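PDB 2HO1: type IV pilus assembly protein PilF from Pseudomonas aeruginosa, which takes part in type IV pilus biogenesis, interacting with PilQ and promoting its outer-membrane localization and its assembly into dodecameric secretins. Local coordinates for residues Ala39-Gly44 against Arg61-Ile66; Gln55-Leu60 against Val79-Glu84; Asn109-Phe114 against Tyr125-Glu130; Val143-Gly148 against Glu162-Ser167. All coordinates share one frame; numbering follows the deposited sequence.

Contact 1: Ala39-Gly44 against Arg61-Ile66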
loop_
_atom_site.group_PDB
_atom_site.type_symbol
_atom_site.label_atom_id
_atom_site.label_comp_id
_atom_site.label_asym_id
_atom_site.label_seq_id
_atom_site.Cartn_x
_atom_site.Cartn_y
_atom_site.Cartn_z
ATOM N N ALA A 39 -18.374 -24.577 11.496
ATOM C CA ALA A 39 -17.903 -25.620 12.396
ATOM C C ALA A 39 -16.837 -26.492 11.691
ATOM O O ALA A 39 -15.758 -26.747 12.236
ATOM C CB ALA A 39 -19.092 -26.478 12.849
ATOM N N TYR A 40 -17.165 -26.950 10.493
ATOM C CA TYR A 40 -16.254 -27.755 9.683
ATOM C C TYR A 40 -14.962 -26.997 9.383
ATOM O O TYR A 40 -13.854 -27.587 9.415
ATOM C CB TYR A 40 -16.923 -28.144 8.372
ATOM C CG TYR A 40 -17.870 -29.289 8.526
ATOM C CD1 TYR A 40 -17.458 -30.455 9.160
ATOM C CD2 TYR A 40 -19.189 -29.207 8.068
ATOM C CE1 TYR A 40 -18.325 -31.509 9.346
ATOM C CE2 TYR A 40 -20.065 -30.258 8.245
ATOM C CZ TYR A 40 -19.627 -31.411 8.891
ATOM O OH TYR A 40 -20.483 -32.471 9.093
ATOM N N ILE A 41 -15.086 -25.692 9.098
ATOM C CA ILE A 41 -13.890 -24.898 8.837
ATOM C C ILE A 41 -13.026 -24.882 10.105
ATOM O O ILE A 41 -11.789 -25.001 10.027
ATOM C CB ILE A 41 -14.249 -23.457 8.395
ATOM C CG1 ILE A 41 -14.881 -23.509 6.998
ATOM C CG2 ILE A 41 -12.997 -22.566 8.372
ATOM C CD1 ILE A 41 -15.571 -22.236 6.602
ATOM N N GLN A 42 -13.660 -24.781 11.278
ATOM C CA GLN A 42 -12.887 -24.767 12.518
ATOM C C GLN A 42 -12.211 -26.120 12.762
ATOM O O GLN A 42 -11.071 -26.173 13.227
ATOM C CB GLN A 42 -13.781 -24.443 13.721
ATOM C CG GLN A 42 -14.269 -23.007 13.791
ATOM C CD GLN A 42 -13.132 -22.027 13.897
ATOM O OE1 GLN A 42 -12.393 -22.020 14.878
ATOM N NE2 GLN A 42 -12.979 -21.187 12.883
ATOM N N LEU A 43 -12.932 -27.199 12.458
ATOM C CA LEU A 43 -12.421 -28.552 12.637
ATOM C C LEU A 43 -11.185 -28.708 11.752
ATOM O O LEU A 43 -10.152 -29.193 12.199
ATOM C CB LEU A 43 -13.495 -29.575 12.247
ATOM C CG LEU A 43 -13.124 -31.053 12.465
ATOM C CD1 LEU A 43 -12.563 -31.291 13.863
ATOM C CD2 LEU A 43 -14.353 -31.901 12.245
ATOM N N GLY A 44 -11.318 -28.282 10.497
ATOM C CA GLY A 44 -10.211 -28.316 9.545
ATOM C C GLY A 44 -8.995 -27.554 10.054
ATOM O O GLY A 44 -7.879 -28.073 10.060
ATOM N N ARG A 61 -13.655 -30.063 2.846
ATOM C CA ARG A 61 -14.433 -30.312 1.638
ATOM C C ARG A 61 -15.904 -30.297 2.016
ATOM O O ARG A 61 -16.749 -29.899 1.206
ATOM C CB ARG A 61 -14.082 -31.651 0.995
ATOM C CG ARG A 61 -12.604 -31.905 0.822
ATOM C CD ARG A 61 -11.975 -31.421 -0.493
ATOM N NE ARG A 61 -10.670 -32.086 -0.631
ATOM C CZ ARG A 61 -9.742 -31.829 -1.547
ATOM N NH1 ARG A 61 -9.919 -30.882 -2.456
ATOM N NH2 ARG A 61 -8.614 -32.529 -1.534
ATOM N N LYS A 62 -16.221 -30.720 3.245
ATOM C CA LYS A 62 -17.617 -30.715 3.692
ATOM C C LYS A 62 -18.087 -29.273 3.747
ATOM O O LYS A 62 -19.164 -28.942 3.265
ATOM C CB LYS A 62 -17.775 -31.363 5.074
ATOM C CG LYS A 62 -17.601 -32.871 5.082
ATOM C CD LYS A 62 -17.851 -33.458 6.479
ATOM C CE LYS A 62 -17.568 -34.964 6.513
ATOM N NZ LYS A 62 -17.657 -35.537 7.903
ATOM N N ALA A 63 -17.274 -28.406 4.337
ATOM C CA ALA A 63 -17.631 -26.992 4.391
ATOM C C ALA A 63 -17.911 -26.486 2.976
ATOM O O ALA A 63 -18.894 -25.774 2.741
ATOM C CB ALA A 63 -16.521 -26.192 4.999
ATOM N N LEU A 64 -17.042 -26.858 2.040
ATOM C CA LEU A 64 -17.200 -26.440 0.655
ATOM C C LEU A 64 -18.391 -27.085 -0.065
ATOM O O LEU A 64 -18.940 -26.490 -0.987
ATOM C CB LEU A 64 -15.894 -26.688 -0.125
ATOM C CG LEU A 64 -14.790 -25.661 0.196
ATOM C CD1 LEU A 64 -13.449 -26.102 -0.410
ATOM C CD2 LEU A 64 -15.213 -24.280 -0.316
ATOM N N GLU A 65 -18.789 -28.295 0.341
ATOM C CA GLU A 65 -19.938 -28.942 -0.289
ATOM C C GLU A 65 -21.208 -28.171 0.117
ATOM O O GLU A 65 -22.166 -28.092 -0.646
ATOM C CB GLU A 65 -20.030 -30.403 0.129
ATOM N N ILE A 66 -21.196 -27.607 1.321
ATOM C CA ILE A 66 -22.274 -26.795 1.852
ATOM C C ILE A 66 -22.243 -25.400 1.250
ATOM O O ILE A 66 -23.288 -24.811 0.988
ATOM C CB ILE A 66 -22.167 -26.665 3.379
ATOM C CG1 ILE A 66 -22.672 -27.934 4.064
ATOM C CG2 ILE A 66 -22.924 -25.446 3.862
ATOM C CD1 ILE A 66 -22.245 -28.056 5.506
#
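The aromatic ring of Tyr40 lies under the aliphatic stem of Lys62. CB of Lys62 sits 3.9 Å from the ring centroid and only 8° off the ring normal, the geometry of a CH-pi contact over the middle of the face. Beyond CG the lysine chain runs extended, so its next carbons continue outward along the same face: Lys62 CD comes within 3.5 Å of Tyr40 CE1 and stays close to CZ and OH. The ring's edge is met differently. There CD1 of Ile66 approaches Tyr40 CE2 at 4.1 Å, near the ring plane, the two side chains crossing at about a right angle. The axes of the two short segments, in helices 33-49 and 57-66, run antiparallel, 8.5 Å apart at 158°; both lie in the first TPR motif, and the pairing is that of the helix hairpin from which TPR superhelices are built. Where the backbones come closest, Ala63 faces Tyr40 with CA atoms 5.5 Å apart. Ala63 CB lies 3.9 Å from Tyr40 CB and, on the more buried flank, 3.7 Å from Ile41 CG1. In Ile41 that branch stands beside the backbone N (chi1 -69°), which brings CG1 to the alanine although the CB does not point at the opposing helix. Ile41 and Leu64 both continue onto Ala73 of helix 71-83, while Ile66 also packs on Ala36 and Arg37.

Contact 2: Gln55-Leu60 against Val79-Glu84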
loop_
_atom_site.group_PDB
_atom_site.type_symbol
_atom_site.label_atom_id
_atom_site.label_comp_id
_atom_site.label_asym_id
_atom_site.label_seq_id
_atom_site.Cartn_x
_atom_site.Cartn_y
_atom_site.Cartn_z
ATOM N N GLN A 55 -5.329 -34.692 7.059
ATOM C CA GLN A 55 -6.674 -34.927 7.636
ATOM C C GLN A 55 -7.598 -33.716 7.575
ATOM O O GLN A 55 -8.814 -33.864 7.610
ATOM C CB GLN A 55 -6.585 -35.336 9.102
ATOM C CG GLN A 55 -6.126 -36.747 9.337
ATOM C CD GLN A 55 -5.602 -36.933 10.753
ATOM O OE1 GLN A 55 -6.345 -36.760 11.728
ATOM N NE2 GLN A 55 -4.306 -37.273 10.874
ATOM N N ALA A 56 -7.001 -32.526 7.529
ATOM C CA ALA A 56 -7.728 -31.264 7.468
ATOM C C ALA A 56 -8.651 -31.171 6.253
ATOM O O ALA A 56 -9.659 -30.482 6.289
ATOM C CB ALA A 56 -6.719 -30.090 7.458
ATOM N N LYS A 57 -8.312 -31.872 5.171
ATOM C CA LYS A 57 -9.127 -31.837 3.953
ATOM C C LYS A 57 -10.566 -32.340 4.050
ATOM O O LYS A 57 -11.472 -31.767 3.411
ATOM C CB LYS A 57 -8.436 -32.614 2.825
ATOM C CG LYS A 57 -7.140 -32.010 2.313
ATOM C CD LYS A 57 -6.521 -32.971 1.292
ATOM C CE LYS A 57 -5.244 -32.455 0.664
ATOM N NZ LYS A 57 -4.695 -33.486 -0.295
ATOM N N VAL A 58 -10.788 -33.410 4.814
ATOM C CA VAL A 58 -12.135 -33.985 4.947
ATOM C C VAL A 58 -13.146 -32.934 5.382
ATOM O O VAL A 58 -14.113 -32.672 4.668
ATOM C CB VAL A 58 -12.152 -35.179 5.954
ATOM C CG1 VAL A 58 -13.577 -35.727 6.106
ATOM C CG2 VAL A 58 -11.204 -36.279 5.467
ATOM N N PRO A 59 -12.938 -32.329 6.564
ATOM C CA PRO A 59 -13.822 -31.290 7.104
ATOM C C PRO A 59 -13.962 -30.110 6.124
ATOM O O PRO A 59 -15.066 -29.584 5.901
ATOM C CB PRO A 59 -13.110 -30.839 8.382
ATOM C CG PRO A 59 -12.281 -32.013 8.783
ATOM C CD PRO A 59 -11.820 -32.617 7.486
ATOM N N LEU A 60 -12.844 -29.684 5.538
ATOM C CA LEU A 60 -12.888 -28.545 4.629
ATOM C C LEU A 60 -13.673 -28.833 3.340
ATOM O O LEU A 60 -14.323 -27.946 2.801
ATOM C CB LEU A 60 -11.458 -28.050 4.329
ATOM C CG LEU A 60 -10.677 -27.587 5.578
ATOM C CD1 LEU A 60 -9.258 -27.258 5.182
ATOM C CD2 LEU A 60 -11.350 -26.355 6.229
ATOM N N VAL A 79 -3.901 -23.270 2.713
ATOM C CA VAL A 79 -2.735 -23.495 3.550
ATOM C C VAL A 79 -2.487 -24.998 3.700
ATOM O O VAL A 79 -1.367 -25.413 4.005
ATOM C CB VAL A 79 -2.872 -22.831 4.942
ATOM C CG1 VAL A 79 -3.380 -21.393 4.794
ATOM C CG2 VAL A 79 -3.764 -23.655 5.818
ATOM N N VAL A 80 -3.522 -25.812 3.499
ATOM C CA VAL A 80 -3.330 -27.261 3.587
ATOM C C VAL A 80 -2.351 -27.573 2.441
ATOM O O VAL A 80 -1.306 -28.152 2.670
ATOM C CB VAL A 80 -4.614 -28.095 3.364
ATOM C CG1 VAL A 80 -4.223 -29.576 3.119
ATOM C CG2 VAL A 80 -5.547 -28.009 4.599
ATOM N N PHE A 81 -2.682 -27.152 1.225
ATOM C CA PHE A 81 -1.836 -27.389 0.053
ATOM C C PHE A 81 -0.450 -26.751 0.165
ATOM O O PHE A 81 0.549 -27.345 -0.230
ATOM C CB PHE A 81 -2.525 -26.885 -1.216
ATOM C CG PHE A 81 -3.715 -27.698 -1.627
ATOM C CD1 PHE A 81 -3.650 -29.078 -1.665
ATOM C CD2 PHE A 81 -4.897 -27.081 -1.989
ATOM C CE1 PHE A 81 -4.744 -29.826 -2.046
ATOM C CE2 PHE A 81 -5.992 -27.825 -2.372
ATOM C CZ PHE A 81 -5.916 -29.198 -2.400
ATOM N N GLN A 82 -0.415 -25.521 0.666
ATOM C CA GLN A 82 0.824 -24.779 0.833
ATOM C C GLN A 82 1.717 -25.577 1.756
ATOM O O GLN A 82 2.908 -25.712 1.524
ATOM C CB GLN A 82 0.505 -23.402 1.437
ATOM C CG GLN A 82 1.671 -22.611 2.014
ATOM C CD GLN A 82 1.205 -21.226 2.515
ATOM O OE1 GLN A 82 -0.003 -20.957 2.593
ATOM N NE2 GLN A 82 2.150 -20.363 2.848
ATOM N N THR A 83 1.131 -26.100 2.820
ATOM C CA THR A 83 1.871 -26.907 3.780
ATOM C C THR A 83 2.403 -28.211 3.116
ATOM O O THR A 83 3.492 -28.684 3.442
ATOM C CB THR A 83 0.966 -27.266 4.988
ATOM O OG1 THR A 83 0.449 -26.053 5.569
ATOM C CG2 THR A 83 1.763 -28.070 6.047
ATOM N N GLU A 84 1.627 -28.790 2.204
ATOM C CA GLU A 84 2.064 -30.008 1.493
ATOM C C GLU A 84 2.938 -29.735 0.267
ATOM O O GLU A 84 3.133 -30.627 -0.558
ATOM C CB GLU A 84 0.886 -30.816 1.002
ATOM C CG GLU A 84 -0.053 -31.250 2.076
ATOM C CD GLU A 84 -1.194 -32.055 1.515
ATOM O OE1 GLU A 84 -1.577 -31.841 0.336
ATOM O OE2 GLU A 84 -1.712 -32.899 2.268
#
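Helix 57-66 of the first TPR motif, with the residues leading into it, packs here against the C-terminal end of helix 71-83, the next helix in the chain. Val80 is the central apolar residue, and its two methyls have separate tasks. Val80 CG2 lies 3.7 Å from Ala56 CB and 3.8 Å from Leu60 CD1, the leucine and valine reaching toward each other tip to tip. Val80 CG1 instead rests 3.9 Å from CG of Lys57. This division follows from the valine torsion: CG1 is anti to the backbone N (chi1 165°), which leaves CG2 on the other flank, beside that N. Lys57 carries the contact outward. Its chain is fully extended beyond CG and crosses Phe81 at about a right angle, bringing Lys57 CE within 3.8 Å of Phe81 CE1. The ammonium then meets the carboxylate of Glu84, which arrives from the opposite direction, in a salt bridge of 3.6 Å between Lys57 NZ and Glu84 OE1. At that length the pair probably contributes mainly through electrostatics. Glu54 makes a further, weak ion pair with Lys57 and lies close to Glu84, so the lysine probably eases the repulsion between these two carboxylates. Glu84 follows directly on the end of helix 71-83, and Phe81 continues onto Leu89, Ala90 and Glu93 of helix 87-100. A small apolar core with a charged margin thus joins consecutive helices in the right-handed superhelical stacking of a TPR array.

Contact 3: Asn109-Phe114 against Tyr125-Glu130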
loop_
_atom_site.group_PDB
_atom_site.type_symbol
_atom_site.label_atom_id
_atom_site.label_comp_id
_atom_site.label_asym_id
_atom_site.label_seq_id
_atom_site.Cartn_x
_atom_site.Cartn_y
_atom_site.Cartn_z
ATOM N N ASN A 109 -3.164 -11.401 3.288
ATOM C CA ASN A 109 -1.870 -11.489 3.951
ATOM C C ASN A 109 -1.303 -12.910 3.884
ATOM O O ASN A 109 -0.129 -13.070 3.645
ATOM C CB ASN A 109 -1.961 -11.003 5.408
ATOM C CG ASN A 109 -0.609 -11.033 6.111
ATOM O OD1 ASN A 109 0.369 -10.439 5.647
ATOM N ND2 ASN A 109 -0.549 -11.719 7.227
ATOM N N ASN A 110 -2.144 -13.930 4.090
ATOM C CA ASN A 110 -1.695 -15.310 3.996
ATOM C C ASN A 110 -1.204 -15.590 2.555
ATOM O O ASN A 110 -0.179 -16.248 2.357
ATOM C CB ASN A 110 -2.834 -16.274 4.330
ATOM C CG ASN A 110 -3.172 -16.298 5.838
ATOM O OD1 ASN A 110 -2.393 -15.844 6.658
ATOM N ND2 ASN A 110 -4.326 -16.841 6.186
ATOM N N TYR A 111 -1.947 -15.107 1.559
ATOM C CA TYR A 111 -1.557 -15.312 0.173
ATOM C C TYR A 111 -0.235 -14.577 -0.158
ATOM O O TYR A 111 0.675 -15.154 -0.787
ATOM C CB TYR A 111 -2.706 -14.892 -0.765
ATOM C CG TYR A 111 -2.487 -15.175 -2.265
ATOM C CD1 TYR A 111 -1.698 -16.262 -2.703
ATOM C CD2 TYR A 111 -3.127 -14.395 -3.236
ATOM C CE1 TYR A 111 -1.567 -16.552 -4.076
ATOM C CE2 TYR A 111 -3.008 -14.679 -4.603
ATOM C CZ TYR A 111 -2.220 -15.761 -5.017
ATOM O OH TYR A 111 -2.044 -15.980 -6.376
ATOM N N GLY A 112 -0.107 -13.323 0.273
ATOM C CA GLY A 112 1.133 -12.609 0.022
ATOM C C GLY A 112 2.319 -13.280 0.698
ATOM O O GLY A 112 3.478 -13.242 0.188
ATOM N N GLY A 113 2.043 -13.888 1.855
ATOM C CA GLY A 113 3.089 -14.615 2.573
ATOM C C GLY A 113 3.489 -15.825 1.699
ATOM O O GLY A 113 4.671 -16.151 1.548
ATOM N N PHE A 114 2.484 -16.472 1.114
ATOM C CA PHE A 114 2.694 -17.643 0.234
ATOM C C PHE A 114 3.532 -17.179 -0.971
ATOM O O PHE A 114 4.558 -17.796 -1.317
ATOM C CB PHE A 114 1.341 -18.188 -0.247
ATOM C CG PHE A 114 1.450 -19.165 -1.400
ATOM C CD1 PHE A 114 2.019 -20.431 -1.215
ATOM C CD2 PHE A 114 1.019 -18.806 -2.675
ATOM C CE1 PHE A 114 2.153 -21.333 -2.295
ATOM C CE2 PHE A 114 1.149 -19.682 -3.752
ATOM C CZ PHE A 114 1.717 -20.953 -3.562
ATOM N N TYR A 125 4.062 -8.337 -2.981
ATOM C CA TYR A 125 4.002 -6.906 -2.656
ATOM C C TYR A 125 2.618 -6.337 -2.957
ATOM O O TYR A 125 2.005 -5.692 -2.104
ATOM C CB TYR A 125 5.075 -6.143 -3.458
ATOM C CG TYR A 125 5.399 -4.765 -2.896
ATOM C CD1 TYR A 125 6.047 -4.628 -1.660
ATOM C CD2 TYR A 125 5.066 -3.600 -3.603
ATOM C CE1 TYR A 125 6.352 -3.375 -1.143
ATOM C CE2 TYR A 125 5.380 -2.327 -3.090
ATOM C CZ TYR A 125 6.022 -2.237 -1.857
ATOM O OH TYR A 125 6.318 -1.008 -1.340
ATOM N N GLN A 126 2.106 -6.607 -4.159
ATOM C CA GLN A 126 0.795 -6.137 -4.551
ATOM C C GLN A 126 -0.341 -6.605 -3.620
ATOM O O GLN A 126 -1.203 -5.788 -3.233
ATOM C CB GLN A 126 0.489 -6.560 -5.995
ATOM C CG GLN A 126 1.390 -5.858 -7.033
ATOM C CD GLN A 126 1.281 -6.451 -8.452
ATOM O OE1 GLN A 126 1.017 -7.651 -8.627
ATOM N NE2 GLN A 126 1.511 -5.612 -9.470
ATOM N N ARG A 127 -0.354 -7.900 -3.271
ATOM C CA ARG A 127 -1.408 -8.422 -2.406
ATOM C C ARG A 127 -1.288 -7.835 -1.019
ATOM O O ARG A 127 -2.290 -7.525 -0.403
ATOM C CB ARG A 127 -1.375 -9.959 -2.330
ATOM C CG ARG A 127 -1.576 -10.650 -3.653
ATOM C CD ARG A 127 -2.941 -10.359 -4.253
ATOM N NE ARG A 127 -3.243 -11.189 -5.418
ATOM C CZ ARG A 127 -4.448 -11.239 -5.991
ATOM N NH1 ARG A 127 -5.440 -10.516 -5.492
ATOM N NH2 ARG A 127 -4.669 -11.992 -7.066
ATOM N N LEU A 128 -0.057 -7.670 -0.542
ATOM C CA LEU A 128 0.181 -7.102 0.771
ATOM C C LEU A 128 -0.220 -5.616 0.832
ATOM O O LEU A 128 -0.747 -5.159 1.848
ATOM C CB LEU A 128 1.645 -7.289 1.166
ATOM C CG LEU A 128 1.996 -8.763 1.396
ATOM C CD1 LEU A 128 3.528 -8.920 1.461
ATOM C CD2 LEU A 128 1.320 -9.282 2.694
ATOM N N LEU A 129 0.021 -4.866 -0.247
ATOM C CA LEU A 129 -0.377 -3.461 -0.296
ATOM C C LEU A 129 -1.906 -3.375 -0.162
ATOM O O LEU A 129 -2.442 -2.470 0.483
ATOM C CB LEU A 129 0.039 -2.814 -1.622
ATOM C CG LEU A 129 1.502 -2.415 -1.776
ATOM C CD1 LEU A 129 1.722 -1.727 -3.123
ATOM C CD2 LEU A 129 1.876 -1.479 -0.650
ATOM N N GLU A 130 -2.625 -4.312 -0.778
ATOM C CA GLU A 130 -4.074 -4.265 -0.669
ATOM C C GLU A 130 -4.476 -4.665 0.772
ATOM O O GLU A 130 -5.390 -4.084 1.362
ATOM C CB GLU A 130 -4.729 -5.183 -1.717
ATOM C CG GLU A 130 -6.237 -5.317 -1.563
ATOM C CD GLU A 130 -7.026 -4.033 -1.903
ATOM O OE1 GLU A 130 -7.022 -3.599 -3.089
ATOM O OE2 GLU A 130 -7.653 -3.463 -0.960
HETATM O O HOH W 1 -1.309 -13.050 -7.122
#
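Leu128 and Arg127 pack against the bare backbone at Gly112. CG of Leu128 lies 4.2 Å from Gly112 CA, and CB of Arg127 is 4.3 Å from the same carbon. Gly112 brings only its CA and backbone to these two side chains, so the helices meet through backbone here, with the CA atoms of Gly112 and Arg127 5.5 Å apart. Of another kind is the touch of a methyl on a carbonyl oxygen, Leu128 CD2 to Asn109 OD1 at 3.3 Å; the polar need of that oxygen is met by Asn146 of helix 140-153, which donates a hydrogen bond to it. The segments belong to helices 105-117 and 121-131, the antiparallel pair of the third TPR motif, with the axes of the two short segments 8.2 Å apart at 160°. Contacts of the arginine with the aromatic ring come next. Arg127 bends at its second torsion (chi2 -63°) and carries its guanidinium obliquely across the Tyr111 ring, with Arg127 NE 3.6 Å from Tyr111 CE2 and the two planes 46° apart. Polar linkage between the two runs through one water: it donates to Tyr111 OH at 3.1 Å and accepts from Arg127 NE at 3.2 Å, lying in the guanidinium plane at its edge. Tyr111 OH is further hydrogen-bonded to Asp91. On helix 121-131, Tyr125 and Glu130 exchange hydrogen bonds with Glu130 and Tyr125 of the second subunit.

Contact 4: Val143-Gly148 against Glu162-Ser167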
loop_
_atom_site.group_PDB
_atom_site.type_symbol
_atom_site.label_atom_id
_atom_site.label_comp_id
_atom_site.label_asym_id
_atom_site.label_seq_id
_atom_site.Cartn_x
_atom_site.Cartn_y
_atom_site.Cartn_z
ATOM N N VAL A 143 1.144 -7.873 8.270
ATOM C CA VAL A 143 1.107 -7.414 6.905
ATOM C C VAL A 143 2.319 -6.514 6.650
ATOM O O VAL A 143 2.988 -6.651 5.621
ATOM C CB VAL A 143 -0.190 -6.625 6.620
ATOM C CG1 VAL A 143 -0.117 -5.988 5.265
ATOM C CG2 VAL A 143 -1.388 -7.557 6.737
ATOM N N PHE A 144 2.609 -5.598 7.571
ATOM C CA PHE A 144 3.751 -4.713 7.406
ATOM C C PHE A 144 5.082 -5.444 7.551
ATOM O O PHE A 144 6.094 -5.048 6.940
ATOM C CB PHE A 144 3.696 -3.548 8.386
ATOM C CG PHE A 144 2.695 -2.503 8.005
ATOM C CD1 PHE A 144 2.764 -1.878 6.756
ATOM C CD2 PHE A 144 1.656 -2.162 8.862
ATOM C CE1 PHE A 144 1.829 -0.948 6.368
ATOM C CE2 PHE A 144 0.711 -1.216 8.456
ATOM C CZ PHE A 144 0.811 -0.617 7.205
ATOM N N GLU A 145 5.114 -6.471 8.388
ATOM C CA GLU A 145 6.333 -7.251 8.483
ATOM C C GLU A 145 6.587 -7.866 7.087
ATOM O O GLU A 145 7.698 -7.831 6.575
ATOM C CB GLU A 145 6.183 -8.392 9.491
ATOM C CG GLU A 145 7.409 -9.309 9.505
ATOM C CD GLU A 145 7.283 -10.468 10.471
ATOM O OE1 GLU A 145 6.204 -11.108 10.519
ATOM O OE2 GLU A 145 8.279 -10.738 11.180
ATOM N N ASN A 146 5.551 -8.432 6.482
ATOM C CA ASN A 146 5.681 -9.048 5.163
ATOM C C ASN A 146 6.110 -8.071 4.074
ATOM O O ASN A 146 6.898 -8.419 3.202
ATOM C CB ASN A 146 4.389 -9.772 4.772
ATOM C CG ASN A 146 4.228 -11.078 5.518
ATOM O OD1 ASN A 146 5.217 -11.672 5.940
ATOM N ND2 ASN A 146 2.992 -11.530 5.685
ATOM N N LEU A 147 5.610 -6.848 4.140
ATOM C CA LEU A 147 5.990 -5.818 3.181
ATOM C C LEU A 147 7.477 -5.546 3.360
ATOM O O LEU A 147 8.207 -5.332 2.385
ATOM C CB LEU A 147 5.153 -4.552 3.414
ATOM C CG LEU A 147 3.735 -4.654 2.825
ATOM C CD1 LEU A 147 2.854 -3.485 3.338
ATOM C CD2 LEU A 147 3.796 -4.636 1.302
ATOM N N GLY A 148 7.937 -5.546 4.608
ATOM C CA GLY A 148 9.362 -5.344 4.862
ATOM C C GLY A 148 10.226 -6.495 4.340
ATOM O O GLY A 148 11.264 -6.277 3.714
ATOM N N GLU A 162 11.365 1.059 6.765
ATOM C CA GLU A 162 10.133 1.798 7.046
ATOM C C GLU A 162 8.963 0.841 7.298
ATOM O O GLU A 162 8.147 1.079 8.176
ATOM C CB GLU A 162 9.809 2.805 5.921
ATOM C CG GLU A 162 10.808 3.958 5.907
ATOM C CD GLU A 162 10.437 5.137 5.007
ATOM O OE1 GLU A 162 9.254 5.573 4.973
ATOM O OE2 GLU A 162 11.367 5.655 4.346
ATOM N N TYR A 163 8.889 -0.255 6.551
ATOM C CA TYR A 163 7.816 -1.199 6.767
ATOM C C TYR A 163 7.996 -1.868 8.120
ATOM O O TYR A 163 7.037 -2.006 8.872
ATOM C CB TYR A 163 7.756 -2.230 5.638
ATOM C CG TYR A 163 7.067 -1.693 4.379
ATOM C CD1 TYR A 163 5.796 -1.088 4.449
ATOM C CD2 TYR A 163 7.672 -1.808 3.123
ATOM C CE1 TYR A 163 5.146 -0.613 3.288
ATOM C CE2 TYR A 163 7.036 -1.347 1.978
ATOM C CZ TYR A 163 5.789 -0.759 2.059
ATOM O OH TYR A 163 5.171 -0.368 0.913
ATOM N N PHE A 164 9.222 -2.271 8.447
ATOM C CA PHE A 164 9.478 -2.884 9.745
ATOM C C PHE A 164 9.118 -1.948 10.911
ATOM O O PHE A 164 8.565 -2.398 11.912
ATOM C CB PHE A 164 10.936 -3.353 9.847
ATOM C CG PHE A 164 11.247 -4.548 8.963
ATOM C CD1 PHE A 164 10.337 -5.597 8.852
ATOM C CD2 PHE A 164 12.443 -4.621 8.249
ATOM C CE1 PHE A 164 10.621 -6.693 8.039
ATOM C CE2 PHE A 164 12.732 -5.700 7.443
ATOM C CZ PHE A 164 11.829 -6.737 7.332
ATOM N N GLU A 165 9.423 -0.658 10.782
ATOM C CA GLU A 165 9.060 0.285 11.831
ATOM C C GLU A 165 7.542 0.377 11.991
ATOM O O GLU A 165 7.040 0.500 13.121
ATOM C CB GLU A 165 9.652 1.671 11.541
ATOM C CG GLU A 165 11.136 1.748 11.826
ATOM C CD GLU A 165 11.807 2.974 11.217
ATOM O OE1 GLU A 165 11.194 3.632 10.347
ATOM O OE2 GLU A 165 12.967 3.268 11.585
ATOM N N LYS A 166 6.798 0.332 10.880
ATOM C CA LYS A 166 5.337 0.377 10.982
ATOM C C LYS A 166 4.836 -0.859 11.742
ATOM O O LYS A 166 3.912 -0.774 12.581
ATOM C CB LYS A 166 4.661 0.443 9.587
ATOM C CG LYS A 166 4.938 1.718 8.779
ATOM C CD LYS A 166 4.115 1.739 7.497
ATOM C CE LYS A 166 4.748 2.630 6.447
ATOM N NZ LYS A 166 4.853 4.086 6.821
ATOM N N SER A 167 5.435 -2.013 11.448
ATOM C CA SER A 167 5.039 -3.251 12.126
ATOM C C SER A 167 5.276 -3.163 13.656
ATOM O O SER A 167 4.429 -3.557 14.447
ATOM C CB SER A 167 5.831 -4.434 11.557
ATOM O OG SER A 167 5.345 -5.677 12.023
#
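Tyr163 CD1 comes to the edge of the Phe144 ring, near its plane and 3.9 Å from Phe144 CD1; the ring planes are about 20° apart, so the pair is not T-shaped, and each ring takes an aliphatic group over a face. CB of Leu147 is centred over the Tyr163 ring, 3.6 Å from its centroid and 11° off the normal. Over Phe144 the cover is Lys166, whose CB stands 4.0 Å from the centroid, displaced toward the rim, and whose CD lies 3.7 Å from Phe144 CE1. The lysine then turns at its last torsion (chi4 -62°), and its ammonium leads away to a hydrogen bond with the carbonyl of Gln133 of the second subunit. A third ring, Phe164, lies directly on the glycine backbone: Gly148 CA is 4.0 Å from its centroid, and Phe164 CZ is 3.4 Å from Gly148 C. At the other end Ser167 CB meets Phe144 CB, while its OG hydrogen-bonds Ser141 O. The backbones close in accordingly, as expected of a TPR helix pair: helices 140-153 and 157-170 run antiparallel, with the axes of the two short segments 7.5 Å apart. No hydrogen bond spans the two segments, which implies that CH-pi and apolar contacts hold this pair together, while Tyr163 OH bonds to Tyr125 OH and Glu145 OE2 to Ser176 OG.

How the contacts relate
From the N terminus, contact 1 closes the first helix hairpin by returning helix 57-66 onto helix 33-49. Contact 2 crosses it: its first segment, 55-60, leads into and lies largely on helix 57-66, before segment 61-66 closes contact 1, and its second carries the chain on to helix 71-83. The two touch through Pro59 and Ala56 against Tyr40, Leu43 and Gly44. Contacts 3 and 4 follow in series, each closing a short antiparallel hairpin. Gln82 packs on Phe114 between contacts 2 and 3, whereas the hydrogen bond of Tyr125 with Tyr163 and the packing of Leu128 on Leu147 tie contacts 3 and 4 together. Contacts 3 and 4 also both reach the second subunit.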